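Local coordinates for protein putative creatinine amidohydrolase (Bacteroides fragilis, PDB 3LUB) that binds two zinc ions and, as a member of the creatininase superfamily, probably hydrolyses carbon-nitrogen bonds of linear amides, at residues W28-P33 with S118-N123; F74-P79 with C87-Y92; S62-M67 with L243-A248; D22-P27 with R112-L117. One frame throughout, in Å; residues are numbered along the deposited sequence.

Contact 1 of 4, residues W28-P33 with S118-N123. With ZN (zinc ion), chain B; EDO (1,2-ethanediol), chain C.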
loop_
_atom_site.group_PDB
_atom_site.type_symbol
_atom_site.label_atom_id
_atom_site.label_comp_id
_atom_site.label_asym_id
_atom_site.label_seq_id
_atom_site.Cartn_x
_atom_site.Cartn_y
_atom_site.Cartn_z
ATOM N N TRP F 28 2.199 21.148 12.292
ATOM C CA TRP F 28 2.325 19.714 12.407
ATOM C C TRP F 28 3.175 19.416 13.610
ATOM O O TRP F 28 4.373 19.835 13.705
ATOM C CB TRP F 28 2.923 19.137 11.128
ATOM C CG TRP F 28 2.687 17.703 10.961
ATOM C CD1 TRP F 28 2.895 16.729 11.893
ATOM C CD2 TRP F 28 2.183 17.045 9.798
ATOM N NE1 TRP F 28 2.580 15.507 11.377
ATOM C CE2 TRP F 28 2.149 15.660 10.091
ATOM C CE3 TRP F 28 1.798 17.481 8.524
ATOM C CZ2 TRP F 28 1.720 14.701 9.166
ATOM C CZ3 TRP F 28 1.378 16.547 7.616
ATOM C CH2 TRP F 28 1.333 15.160 7.939
ATOM N N GLY F 29 2.539 18.723 14.546
ATOM C CA GLY F 29 3.095 18.439 15.835
ATOM C C GLY F 29 3.351 16.975 16.135
ATOM O O GLY F 29 3.871 16.238 15.307
ATOM N N ALA F 30 3.040 16.603 17.360
ATOM C CA ALA F 30 3.277 15.275 17.909
ATOM C C ALA F 30 2.454 15.184 19.185
ATOM O O ALA F 30 2.100 16.218 19.763
ATOM C CB ALA F 30 4.791 15.051 18.229
ATOM N N THR F 31 2.166 13.947 19.601
ATOM C CA THR F 31 1.575 13.610 20.890
ATOM C C THR F 31 2.684 12.850 21.676
ATOM O O THR F 31 2.977 11.665 21.433
ATOM C CB THR F 31 0.271 12.809 20.672
ATOM O OG1 THR F 31 -0.580 13.538 19.757
ATOM C CG2 THR F 31 -0.488 12.499 22.003
ATOM N N GLU F 32 3.307 13.556 22.615
ATOM C CA GLU F 32 4.651 13.232 23.073
ATOM C C GLU F 32 4.908 13.819 24.447
ATOM O O GLU F 32 4.736 15.009 24.640
ATOM C CB GLU F 32 5.685 13.812 22.101
ATOM C CG GLU F 32 7.125 13.393 22.364
ATOM C CD GLU F 32 8.135 14.147 21.528
ATOM O OE1 GLU F 32 7.822 15.298 21.135
ATOM O OE2 GLU F 32 9.242 13.612 21.275
ATOM N N PRO F 33 5.344 12.984 25.399
ATOM C CA PRO F 33 5.743 13.513 26.695
ATOM C C PRO F 33 6.916 14.524 26.552
ATOM O O PRO F 33 7.821 14.310 25.744
ATOM C CB PRO F 33 6.198 12.277 27.465
ATOM C CG PRO F 33 5.702 11.097 26.705
ATOM C CD PRO F 33 5.499 11.528 25.310
ATOM N N SER F 118 6.385 22.836 11.382
ATOM C CA SER F 118 6.512 21.737 12.305
ATOM C C SER F 118 6.956 22.211 13.690
ATOM O O SER F 118 7.772 23.099 13.841
ATOM C CB SER F 118 7.478 20.654 11.777
ATOM O OG SER F 118 7.471 19.499 12.631
ATOM N N GLY F 119 6.414 21.544 14.708
ATOM C CA GLY F 119 6.822 21.728 16.088
ATOM C C GLY F 119 7.661 20.588 16.590
ATOM O O GLY F 119 8.123 20.641 17.714
ATOM N N HIS F 120 7.880 19.570 15.764
ATOM C CA HIS F 120 8.576 18.370 16.197
ATOM C C HIS F 120 9.747 18.029 15.250
ATOM O O HIS F 120 9.562 17.812 14.074
ATOM C CB HIS F 120 7.557 17.239 16.323
ATOM C CG HIS F 120 8.144 15.900 16.636
ATOM N ND1 HIS F 120 8.926 15.666 17.745
ATOM C CD2 HIS F 120 8.053 14.713 15.983
ATOM C CE1 HIS F 120 9.295 14.397 17.758
ATOM N NE2 HIS F 120 8.791 13.800 16.692
ATOM N N GLY F 121 10.961 18.013 15.782
ATOM C CA GLY F 121 12.156 17.758 14.976
ATOM C C GLY F 121 12.266 16.348 14.393
ATOM O O GLY F 121 12.997 16.136 13.442
ATOM N N GLY F 122 11.514 15.402 14.958
ATOM C CA GLY F 122 11.363 14.046 14.438
ATOM C C GLY F 122 10.594 13.957 13.142
ATOM O O GLY F 122 10.744 12.977 12.434
ATOM N N ASN F 123 9.793 14.981 12.825
ATOM C CA ASN F 123 9.107 15.051 11.546
ATOM C C ASN F 123 10.040 15.520 10.415
ATOM O O ASN F 123 10.815 16.458 10.568
ATOM C CB ASN F 123 7.885 15.983 11.617
ATOM C CG ASN F 123 6.856 15.553 12.650
ATOM O OD1 ASN F 123 6.729 14.352 12.980
ATOM N ND2 ASN F 123 6.083 16.532 13.155
HETATM ZN ZN ZN B . 8.898 16.743 19.783
HETATM C C1 EDO C . -3.380 11.641 18.422
HETATM O O1 EDO C . -3.161 12.638 19.429
HETATM C C2 EDO C . -4.883 11.468 18.243
HETATM O O2 EDO C . -5.448 10.804 19.391
HETATM O O HOH W 1 10.158 18.551 20.891
#

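Contact 2 of 4, residues F74-P79 with C87-Y92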
loop_
_atom_site.group_PDB
_atom_site.type_symbol
_atom_site.label_atom_id
_atom_site.label_comp_id
_atom_site.label_asym_id
_atom_site.label_seq_id
_atom_site.Cartn_x
_atom_site.Cartn_y
_atom_site.Cartn_z
ATOM N N PHE F 74 0.249 14.031 14.848
ATOM C CA PHE F 74 0.828 12.721 14.534
ATOM C C PHE F 74 2.290 12.897 14.148
ATOM O O PHE F 74 2.597 13.219 12.988
ATOM C CB PHE F 74 0.026 11.995 13.441
ATOM C CG PHE F 74 -1.378 11.691 13.847
ATOM C CD1 PHE F 74 -1.636 10.731 14.821
ATOM C CD2 PHE F 74 -2.443 12.370 13.302
ATOM C CE1 PHE F 74 -2.920 10.504 15.266
ATOM C CE2 PHE F 74 -3.749 12.119 13.738
ATOM C CZ PHE F 74 -3.976 11.193 14.727
ATOM N N GLY F 75 3.158 12.672 15.148
ATOM C CA GLY F 75 4.612 12.765 15.040
ATOM C C GLY F 75 5.298 11.436 14.827
ATOM O O GLY F 75 4.695 10.406 15.037
ATOM N N ALA F 76 6.529 11.488 14.311
ATOM C CA ALA F 76 7.440 10.363 14.179
ATOM C C ALA F 76 8.382 10.395 15.377
ATOM O O ALA F 76 9.122 11.391 15.580
ATOM C CB ALA F 76 8.255 10.496 12.892
ATOM N N HIS F 77 8.423 9.281 16.107
ATOM C CA HIS F 77 9.131 9.191 17.394
ATOM C C HIS F 77 10.234 8.156 17.440
ATOM O O HIS F 77 10.393 7.364 16.502
ATOM C CB HIS F 77 8.110 8.957 18.504
ATOM C CG HIS F 77 7.232 10.134 18.687
ATOM N ND1 HIS F 77 7.729 11.347 19.101
ATOM C CD2 HIS F 77 5.938 10.344 18.366
ATOM C CE1 HIS F 77 6.754 12.237 19.101
ATOM N NE2 HIS F 77 5.659 11.655 18.657
ATOM N N ASN F 78 11.018 8.207 18.525
ATOM C CA ASN F 78 12.224 7.412 18.629
ATOM C C ASN F 78 12.027 6.151 19.429
ATOM O O ASN F 78 11.063 6.019 20.191
ATOM C CB ASN F 78 13.353 8.222 19.311
ATOM C CG ASN F 78 14.001 9.215 18.403
ATOM O OD1 ASN F 78 13.391 9.683 17.460
ATOM N ND2 ASN F 78 15.241 9.574 18.704
ATOM N N PRO F 79 13.003 5.241 19.320
ATOM C CA PRO F 79 13.003 4.098 20.209
ATOM C C PRO F 79 12.972 4.506 21.691
ATOM O O PRO F 79 13.637 5.460 22.104
ATOM C CB PRO F 79 14.316 3.385 19.861
ATOM C CG PRO F 79 14.634 3.834 18.466
ATOM C CD PRO F 79 14.164 5.241 18.402
ATOM N N CYS F 87 2.080 8.359 24.214
ATOM C CA CYS F 87 2.912 8.818 23.107
ATOM C C CYS F 87 2.504 7.996 21.874
ATOM O O CYS F 87 2.371 6.766 21.983
ATOM C CB CYS F 87 4.376 8.617 23.456
ATOM S SG CYS F 87 5.468 9.040 22.164
ATOM N N ILE F 88 2.251 8.657 20.746
ATOM C CA ILE F 88 1.769 7.978 19.557
ATOM C C ILE F 88 2.785 8.088 18.414
ATOM O O ILE F 88 2.929 9.171 17.818
ATOM C CB ILE F 88 0.380 8.535 19.042
ATOM C CG1 ILE F 88 -0.708 8.447 20.137
ATOM C CG2 ILE F 88 -0.049 7.782 17.810
ATOM C CD1 ILE F 88 -0.856 7.015 20.864
ATOM N N HIS F 89 3.463 6.979 18.080
ATOM C CA HIS F 89 4.387 6.990 16.941
ATOM C C HIS F 89 3.560 6.867 15.661
ATOM O O HIS F 89 2.718 5.978 15.516
ATOM C CB HIS F 89 5.482 5.899 17.035
ATOM C CG HIS F 89 6.293 5.772 15.787
ATOM N ND1 HIS F 89 7.156 6.760 15.353
ATOM C CD2 HIS F 89 6.332 4.799 14.846
ATOM C CE1 HIS F 89 7.689 6.401 14.200
ATOM N NE2 HIS F 89 7.181 5.230 13.857
ATOM N N THR F 90 3.831 7.742 14.714
ATOM C CA THR F 90 3.218 7.664 13.418
ATOM C C THR F 90 4.250 7.242 12.383
ATOM O O THR F 90 5.311 7.859 12.286
ATOM C CB THR F 90 2.651 9.046 13.040
ATOM O OG1 THR F 90 2.041 9.618 14.209
ATOM C CG2 THR F 90 1.658 8.915 11.958
ATOM N N ARG F 91 3.928 6.223 11.588
ATOM C CA ARG F 91 4.785 5.824 10.461
ATOM C C ARG F 91 4.814 6.905 9.391
ATOM O O ARG F 91 3.828 7.619 9.178
ATOM C CB ARG F 91 4.338 4.514 9.821
ATOM C CG ARG F 91 4.538 3.256 10.642
ATOM C CD ARG F 91 3.730 2.089 10.080
ATOM N NE ARG F 91 2.293 2.350 10.162
ATOM C CZ ARG F 91 1.331 1.526 9.760
ATOM N NH1 ARG F 91 1.631 0.371 9.220
ATOM N NH2 ARG F 91 0.054 1.862 9.900
ATOM N N TYR F 92 5.951 7.011 8.705
ATOM C CA TYR F 92 6.119 7.977 7.616
ATOM C C TYR F 92 5.005 7.836 6.575
ATOM O O TYR F 92 4.548 8.817 6.039
ATOM C CB TYR F 92 7.497 7.775 6.950
ATOM C CG TYR F 92 7.919 8.878 5.966
ATOM C CD1 TYR F 92 7.392 8.953 4.650
ATOM C CD2 TYR F 92 8.832 9.845 6.348
ATOM C CE1 TYR F 92 7.775 9.977 3.761
ATOM C CE2 TYR F 92 9.232 10.854 5.452
ATOM C CZ TYR F 92 8.701 10.899 4.174
ATOM O OH TYR F 92 9.105 11.912 3.350
HETATM O O HOH W 2 3.068 11.812 18.019
#

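Contact 3 of 4, residues S62-M67 with L243-A248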
loop_
_atom_site.group_PDB
_atom_site.type_symbol
_atom_site.label_atom_id
_atom_site.label_comp_id
_atom_site.label_asym_id
_atom_site.label_seq_id
_atom_site.Cartn_x
_atom_site.Cartn_y
_atom_site.Cartn_z
ATOM N N SER F 62 0.420 43.867 5.389
ATOM C CA SER F 62 0.405 43.811 3.911
ATOM C C SER F 62 -0.916 43.461 3.284
ATOM O O SER F 62 -1.022 43.434 2.064
ATOM C CB SER F 62 1.402 42.760 3.401
ATOM O OG SER F 62 2.678 42.930 3.989
ATOM N N GLY F 63 -1.918 43.129 4.080
ATOM C CA GLY F 63 -3.188 42.647 3.526
ATOM C C GLY F 63 -3.091 41.242 2.937
ATOM O O GLY F 63 -3.975 40.793 2.213
ATOM N N VAL F 64 -2.009 40.534 3.234
ATOM C CA VAL F 64 -1.862 39.158 2.796
ATOM C C VAL F 64 -2.559 38.289 3.839
ATOM O O VAL F 64 -2.248 38.382 5.016
ATOM C CB VAL F 64 -0.393 38.769 2.620
ATOM C CG1 VAL F 64 -0.263 37.252 2.469
ATOM C CG2 VAL F 64 0.179 39.495 1.404
ATOM N N ARG F 65 -3.512 37.469 3.386
ATOM C CA ARG F 65 -4.377 36.680 4.267
ATOM C C ARG F 65 -4.089 35.194 4.175
ATOM O O ARG F 65 -4.272 34.593 3.105
ATOM C CB ARG F 65 -5.851 36.910 3.912
ATOM C CG ARG F 65 -6.778 36.365 4.993
ATOM C CD ARG F 65 -8.251 36.483 4.634
ATOM N NE ARG F 65 -8.730 37.844 4.803
ATOM C CZ ARG F 65 -8.937 38.722 3.825
ATOM N NH1 ARG F 65 -8.715 38.425 2.564
ATOM N NH2 ARG F 65 -9.389 39.925 4.126
ATOM N N CYS F 66 -3.693 34.612 5.312
ATOM C CA CYS F 66 -3.340 33.213 5.405
ATOM C C CYS F 66 -4.306 32.483 6.338
ATOM O O CYS F 66 -4.870 33.071 7.275
ATOM C CB CYS F 66 -1.908 33.087 5.906
ATOM S SG CYS F 66 -0.717 34.080 4.921
HETATM N N MSE F 67 -4.524 31.207 6.068
HETATM C CA MSE F 67 -5.309 30.385 6.980
HETATM C C MSE F 67 -4.399 29.447 7.717
HETATM O O MSE F 67 -3.680 28.667 7.091
HETATM C CB MSE F 67 -6.329 29.559 6.206
HETATM C CG MSE F 67 -7.295 28.750 7.086
HETATM SE SE MSE F 67 -8.103 29.743 8.569
HETATM C CE MSE F 67 -9.877 30.194 7.826
ATOM N N LEU F 243 7.918 35.605 5.071
ATOM C CA LEU F 243 7.796 34.459 4.182
ATOM C C LEU F 243 6.389 34.287 3.661
ATOM O O LEU F 243 6.194 34.006 2.466
ATOM C CB LEU F 243 8.235 33.173 4.896
ATOM C CG LEU F 243 7.928 31.830 4.205
ATOM C CD1 LEU F 243 8.848 31.614 3.080
ATOM C CD2 LEU F 243 8.057 30.675 5.215
ATOM N N PHE F 244 5.395 34.428 4.539
ATOM C CA PHE F 244 3.995 34.388 4.082
ATOM C C PHE F 244 3.768 35.447 2.993
ATOM O O PHE F 244 3.184 35.168 1.970
ATOM C CB PHE F 244 2.969 34.649 5.213
ATOM C CG PHE F 244 3.018 33.672 6.369
ATOM C CD1 PHE F 244 3.865 32.569 6.380
ATOM C CD2 PHE F 244 2.175 33.856 7.443
ATOM C CE1 PHE F 244 3.892 31.711 7.467
ATOM C CE2 PHE F 244 2.188 32.985 8.520
ATOM C CZ PHE F 244 3.052 31.917 8.534
ATOM N N GLU F 245 4.210 36.673 3.230
ATOM C CA GLU F 245 3.967 37.760 2.249
ATOM C C GLU F 245 4.620 37.490 0.904
ATOM O O GLU F 245 3.997 37.671 -0.131
ATOM C CB GLU F 245 4.473 39.111 2.767
ATOM C CG GLU F 245 3.630 39.745 3.890
ATOM C CD GLU F 245 4.469 40.578 4.864
ATOM O OE1 GLU F 245 5.707 40.627 4.656
ATOM O OE2 GLU F 245 3.907 41.173 5.830
ATOM N N GLU F 246 5.879 37.079 0.920
ATOM C CA GLU F 246 6.614 36.798 -0.325
ATOM C C GLU F 246 6.072 35.573 -1.045
ATOM O O GLU F 246 6.027 35.556 -2.265
ATOM C CB GLU F 246 8.085 36.590 -0.052
ATOM C CG GLU F 246 8.790 37.783 0.526
ATOM C CD GLU F 246 10.068 37.376 1.248
ATOM O OE1 GLU F 246 10.284 36.144 1.415
ATOM O OE2 GLU F 246 10.854 38.264 1.663
HETATM N N MSE F 247 5.655 34.548 -0.311
HETATM C CA MSE F 247 4.953 33.417 -0.934
HETATM C C MSE F 247 3.697 33.848 -1.658
HETATM O O MSE F 247 3.442 33.378 -2.770
HETATM C CB MSE F 247 4.603 32.332 0.082
HETATM C CG MSE F 247 5.791 31.497 0.508
HETATM SE SE MSE F 247 5.281 30.161 1.845
HETATM C CE MSE F 247 4.307 28.913 0.631
ATOM N N ALA F 248 2.933 34.758 -1.042
ATOM C CA ALA F 248 1.707 35.320 -1.652
ATOM C C ALA F 248 1.960 36.199 -2.864
ATOM O O ALA F 248 1.144 36.225 -3.793
ATOM C CB ALA F 248 0.917 36.125 -0.631
#

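Contact 4 of 4, residues D22-P27 with R112-L117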
loop_
_atom_site.group_PDB
_atom_site.type_symbol
_atom_site.label_atom_id
_atom_site.label_comp_id
_atom_site.label_asym_id
_atom_site.label_seq_id
_atom_site.Cartn_x
_atom_site.Cartn_y
_atom_site.Cartn_z
ATOM N N ASP F 22 -4.451 33.589 0.527
ATOM C CA ASP F 22 -3.249 33.493 -0.310
ATOM C C ASP F 22 -2.392 32.275 0.042
ATOM O O ASP F 22 -1.981 31.503 -0.849
ATOM C CB ASP F 22 -2.402 34.752 -0.119
ATOM C CG ASP F 22 -3.102 35.996 -0.612
ATOM O OD1 ASP F 22 -3.353 36.044 -1.823
ATOM O OD2 ASP F 22 -3.417 36.891 0.213
ATOM N N VAL F 23 -2.104 32.118 1.329
ATOM C CA VAL F 23 -1.243 31.010 1.810
ATOM C C VAL F 23 -1.952 30.202 2.864
ATOM O O VAL F 23 -2.691 30.766 3.632
ATOM C CB VAL F 23 0.096 31.548 2.347
ATOM C CG1 VAL F 23 1.071 30.412 2.639
ATOM C CG2 VAL F 23 0.673 32.571 1.357
ATOM N N ILE F 24 -1.743 28.873 2.872
ATOM C CA ILE F 24 -2.263 27.980 3.932
ATOM C C ILE F 24 -1.084 27.557 4.797
ATOM O O ILE F 24 -0.001 27.250 4.307
ATOM C CB ILE F 24 -2.972 26.695 3.352
ATOM C CG1 ILE F 24 -3.975 27.048 2.215
ATOM C CG2 ILE F 24 -3.588 25.826 4.462
ATOM C CD1 ILE F 24 -4.955 28.152 2.514
ATOM N N ILE F 25 -1.286 27.542 6.102
ATOM C CA ILE F 25 -0.238 27.123 7.038
ATOM C C ILE F 25 -0.737 25.893 7.743
ATOM O O ILE F 25 -1.812 25.915 8.319
ATOM C CB ILE F 25 0.103 28.188 8.109
ATOM C CG1 ILE F 25 0.059 29.627 7.524
ATOM C CG2 ILE F 25 1.389 27.856 8.681
ATOM C CD1 ILE F 25 0.906 29.836 6.383
ATOM N N LEU F 26 0.024 24.807 7.663
ATOM C CA LEU F 26 -0.302 23.579 8.354
ATOM C C LEU F 26 0.655 23.363 9.527
ATOM O O LEU F 26 1.810 22.985 9.320
ATOM C CB LEU F 26 -0.254 22.400 7.373
ATOM C CG LEU F 26 -0.638 20.997 7.859
ATOM C CD1 LEU F 26 -2.096 21.007 8.314
ATOM C CD2 LEU F 26 -0.381 19.972 6.737
ATOM N N PRO F 27 0.194 23.627 10.767
ATOM C CA PRO F 27 1.018 23.257 11.893
ATOM C C PRO F 27 1.018 21.714 12.064
ATOM O O PRO F 27 -0.019 21.057 11.925
ATOM C CB PRO F 27 0.370 23.990 13.089
ATOM C CG PRO F 27 -0.682 24.890 12.499
ATOM C CD PRO F 27 -1.063 24.253 11.198
ATOM N N ARG F 112 -2.962 26.955 -3.805
ATOM C CA ARG F 112 -1.735 26.569 -4.482
ATOM C C ARG F 112 -0.479 26.805 -3.704
ATOM O O ARG F 112 0.572 26.608 -4.259
ATOM C CB ARG F 112 -1.613 27.335 -5.806
ATOM C CG ARG F 112 -2.765 27.094 -6.758
ATOM C CD ARG F 112 -2.770 25.627 -7.234
ATOM N NE ARG F 112 -3.790 25.337 -8.237
ATOM C CZ ARG F 112 -5.011 24.896 -7.975
ATOM N NH1 ARG F 112 -5.413 24.698 -6.730
ATOM N NH2 ARG F 112 -5.850 24.656 -8.961
ATOM N N LYS F 113 -0.551 27.220 -2.447
ATOM C CA LYS F 113 0.628 27.494 -1.650
ATOM C C LYS F 113 0.391 27.055 -0.208
ATOM O O LYS F 113 -0.615 27.467 0.428
ATOM C CB LYS F 113 0.916 28.992 -1.662
ATOM C CG LYS F 113 1.200 29.510 -3.030
ATOM C CD LYS F 113 1.402 30.989 -3.033
ATOM C CE LYS F 113 1.899 31.455 -4.405
ATOM N NZ LYS F 113 1.695 32.933 -4.526
ATOM N N LEU F 114 1.308 26.236 0.307
ATOM C CA LEU F 114 1.176 25.675 1.643
ATOM C C LEU F 114 2.509 25.701 2.337
ATOM O O LEU F 114 3.520 25.331 1.751
ATOM C CB LEU F 114 0.662 24.208 1.546
ATOM C CG LEU F 114 0.582 23.334 2.798
ATOM C CD1 LEU F 114 -0.492 23.795 3.808
ATOM C CD2 LEU F 114 0.353 21.850 2.416
ATOM N N LEU F 115 2.523 26.135 3.596
ATOM C CA LEU F 115 3.685 25.967 4.455
ATOM C C LEU F 115 3.338 24.995 5.552
ATOM O O LEU F 115 2.356 25.200 6.259
ATOM C CB LEU F 115 4.123 27.283 5.079
ATOM C CG LEU F 115 5.286 27.143 6.072
ATOM C CD1 LEU F 115 6.564 26.888 5.304
ATOM C CD2 LEU F 115 5.402 28.305 7.009
ATOM N N ILE F 116 4.161 23.960 5.698
ATOM C CA ILE F 116 4.107 23.062 6.847
ATOM C C ILE F 116 5.018 23.624 7.937
ATOM O O ILE F 116 6.215 23.721 7.731
ATOM C CB ILE F 116 4.549 21.596 6.509
ATOM C CG1 ILE F 116 3.718 21.029 5.336
ATOM C CG2 ILE F 116 4.400 20.728 7.742
ATOM C CD1 ILE F 116 4.326 19.816 4.624
ATOM N N LEU F 117 4.426 24.053 9.062
ATOM C CA LEU F 117 5.201 24.576 10.179
ATOM C C LEU F 117 5.251 23.520 11.288
ATOM O O LEU F 117 4.279 23.315 12.027
ATOM C CB LEU F 117 4.606 25.901 10.699
ATOM C CG LEU F 117 5.416 26.664 11.764
ATOM C CD1 LEU F 117 6.823 27.025 11.275
ATOM C CD2 LEU F 117 4.677 27.912 12.220
HETATM O O HOH W 3 -3.216 29.811 -2.696
HETATM O O HOH W 4 -2.616 28.817 -0.643
#

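Contact 1 of 4, residues W28-P33 with S118-N123
His120 lays one face of its imidazole over the methyl group of Ala30, a CH-pi contact with Ala30 CB 4.1 Å from the ring centroid and 22° off its normal. The opposite face is covered by the backbone N of Gly122, within the type I turn His120-Asn123. Held between the two, the ring points ND1 at a zinc ion 2.3 Å away. Glu32, stretched out, brings OE1 within 2.3 Å of the same zinc, and its carboxylate stands nearly perpendicular to the imidazole. Asp43 and a water complete this half of the dinuclear zinc site, to which Glu32 and His120 come from the loops after the neighbouring parallel strands 23-28 and 113-118. His120 NE2 donates to Ala76 O, a second-shell bond that fixes the ring's rotation, while Glu32 OE2 is taken by Gln81. Nearer the strand ends, Asn123 ND2 bonds Gly29 O at 3.1 Å, the acceptor lying in the amide plane, and comes within 3.4 Å of Trp28 CD1; amide and indole planes are 68° apart. Gly119 N donates to Trp28 O at 2.8 Å. Ser118 OG donates a hydrogen bond forward to His120 O, which Asn123 N reaches from the other side of the carbonyl plane.

Contact 2 of 4, residues F74-P79 with C87-Y92
Thr90 meets the other loop along its whole side chain: CB lies 3.2 Å from Gly75 O, CG2 packs on Phe74 CB, and OG1 hydrogen-bonds Gly75 O at 2.9 Å. With OG1 beside its own backbone N (chi1 -41°), hydroxyl and amide of Thr90 grip the same carbonyl. Thr90 N donates to Gly75 O at 2.8 Å in the carbonyl plane, whereas the hydroxyl comes in tilted from it. OG1 also sits near the plane of the Phe74 ring, at its edge, where Ile88 CG2 makes a looser contact with CD1. These two loop segments cross at roughly a right angle between strand 66-68 and helix 92-108, forming a wall beside the zinc site: His77 packs on Glu32 and its ring meets that of His120. Cys87 SG covers one face of the His77 imidazole, 4.2 Å from the centroid. At the ring's edge, CD2 is 3.3 Å from Ile88 O, and NE2 shares a water with Gly75 N and Ile88 O, the water donating to the carbonyl. His89 uses its ND1 as an acceptor for His77 N, at 2.9 Å with an almost straight N-H and the donor 4° out of the ring plane. With ND1 accepting, the proton probably sits on NE2, consistent with its bond to Asp131 of a neighbouring subunit.

Contact 3 of 4, residues S62-M67 with L243-A248
Glu245 OE2 is gripped by two groups: the guanidinium of Arg61, through a salt bridge from NE, and the hydroxyl of Ser62, which donates a weak hydrogen bond of 2.8 Å from OG. Glu245 CG, anti to the carbonyl carbon (chi1 -73°), lies 3.3 Å from Ser62 OG, and a bend at chi2 (148°) turns the carboxylate to Ser62 and Arg61. Arg61 and Ser62 are the last residues of helix 42-62, and Gly63 follows with a positive phi that turns the chain out of the helix. The arginine would be expected to favour the ionised carboxylate. Next to this polar pair the contact becomes apolar. Val64 points toward the helix and presses CG1 on Ala248 CB at 3.5 Å, with CG2 farther off at 4.0 Å. CG1 also approaches Phe244 O, a carbonyl already occupied by the i to i+4 bond from Ala248 N. In this alpha/beta fold, the long C-terminal helix 226-249 thus lies against the entry to edge strand 66-68, with Glu245, Ala248 and Phe244 supplying the facing surface. Deeper in, Cys66 SG rests 3.7 Å from Phe244 CB and a similar distance from CD2. Its approach to the aromatic ring is oblique, 50° off the normal and 4.7 Å from the centroid, a Cys sulfur-aromatic contact. The Phe244 ring continues beyond it to Ala54 of helix 42-62 and to Ile25 and Leu115 on the two central strands.

Contact 4 of 4, residues D22-P27 with R112-L117
Four backbone hydrogen bonds join strands 23-27 and 113-117 in parallel. Ile24 is held to this one neighbour through both its N and its O, the N donating to Lys113 O at 3.0 Å and the O accepting from Leu115 N at 2.8 Å. The ladder continues with Leu26 N to Leu115 O, then Leu117 N to Leu26 O, where the N-H arrives from 40° above the carbonyl plane and the bond is bent to 150°. Alpha hydrogens of Leu114, Ile25 and Ile116 add CH...O contacts to the same carbonyls, and Pro27 CA meets Leu117 O. At the start of the strands, one water bridges Asp22 O to Lys113 O and another links Asp22 O to Arg112 N. Lys113 lays CB and CD along Asp22 O, and its NZ continues to Met247 O. The pair forms the centre of the four-stranded parallel sheet, which has helices on both faces. On one face Leu114, with CG anti to its N (chi1 173°), leans CD1 across to Ile24 CG2 and Leu26 CB, 3.8 Å from each. Leu26 CD2 approaches Ile116 CG1 more loosely, and helix 92-108 covers this layer through Leu99, Ile102, Val103 and Leu106. On the other face Ile25 spans two partners: CD1 faces Leu115 CB and CG2 faces Leu117 CB, each at 4.3 Å. Helices 42-62 and 226-249 close over them, Ala51 touching Ile25 and Leu117, and Leu243 touching Leu115.

In the fold
Contact 4 pairs the two middle strands of the parallel sheet, and contact 1 continues the same pair past their C-terminal ends, its centre about 17 Å further on, where the loops supply zinc ligands. Contact 2 lies about 8 Å from contact 1 between centres and backs it, Trp28 NE1 donating to Phe74 O. At the other end contact 3 sets helix 226-249 against edge strand 66-68, about 10 Å from contact 4 and about 31 Å from contact 2, centre to centre. Along the chain, both segments of contact 2 fall between strands 23-28 and 113-118, ahead of helix 92-108, while the segments of contact 3 alternate with those of contacts 1 and 4.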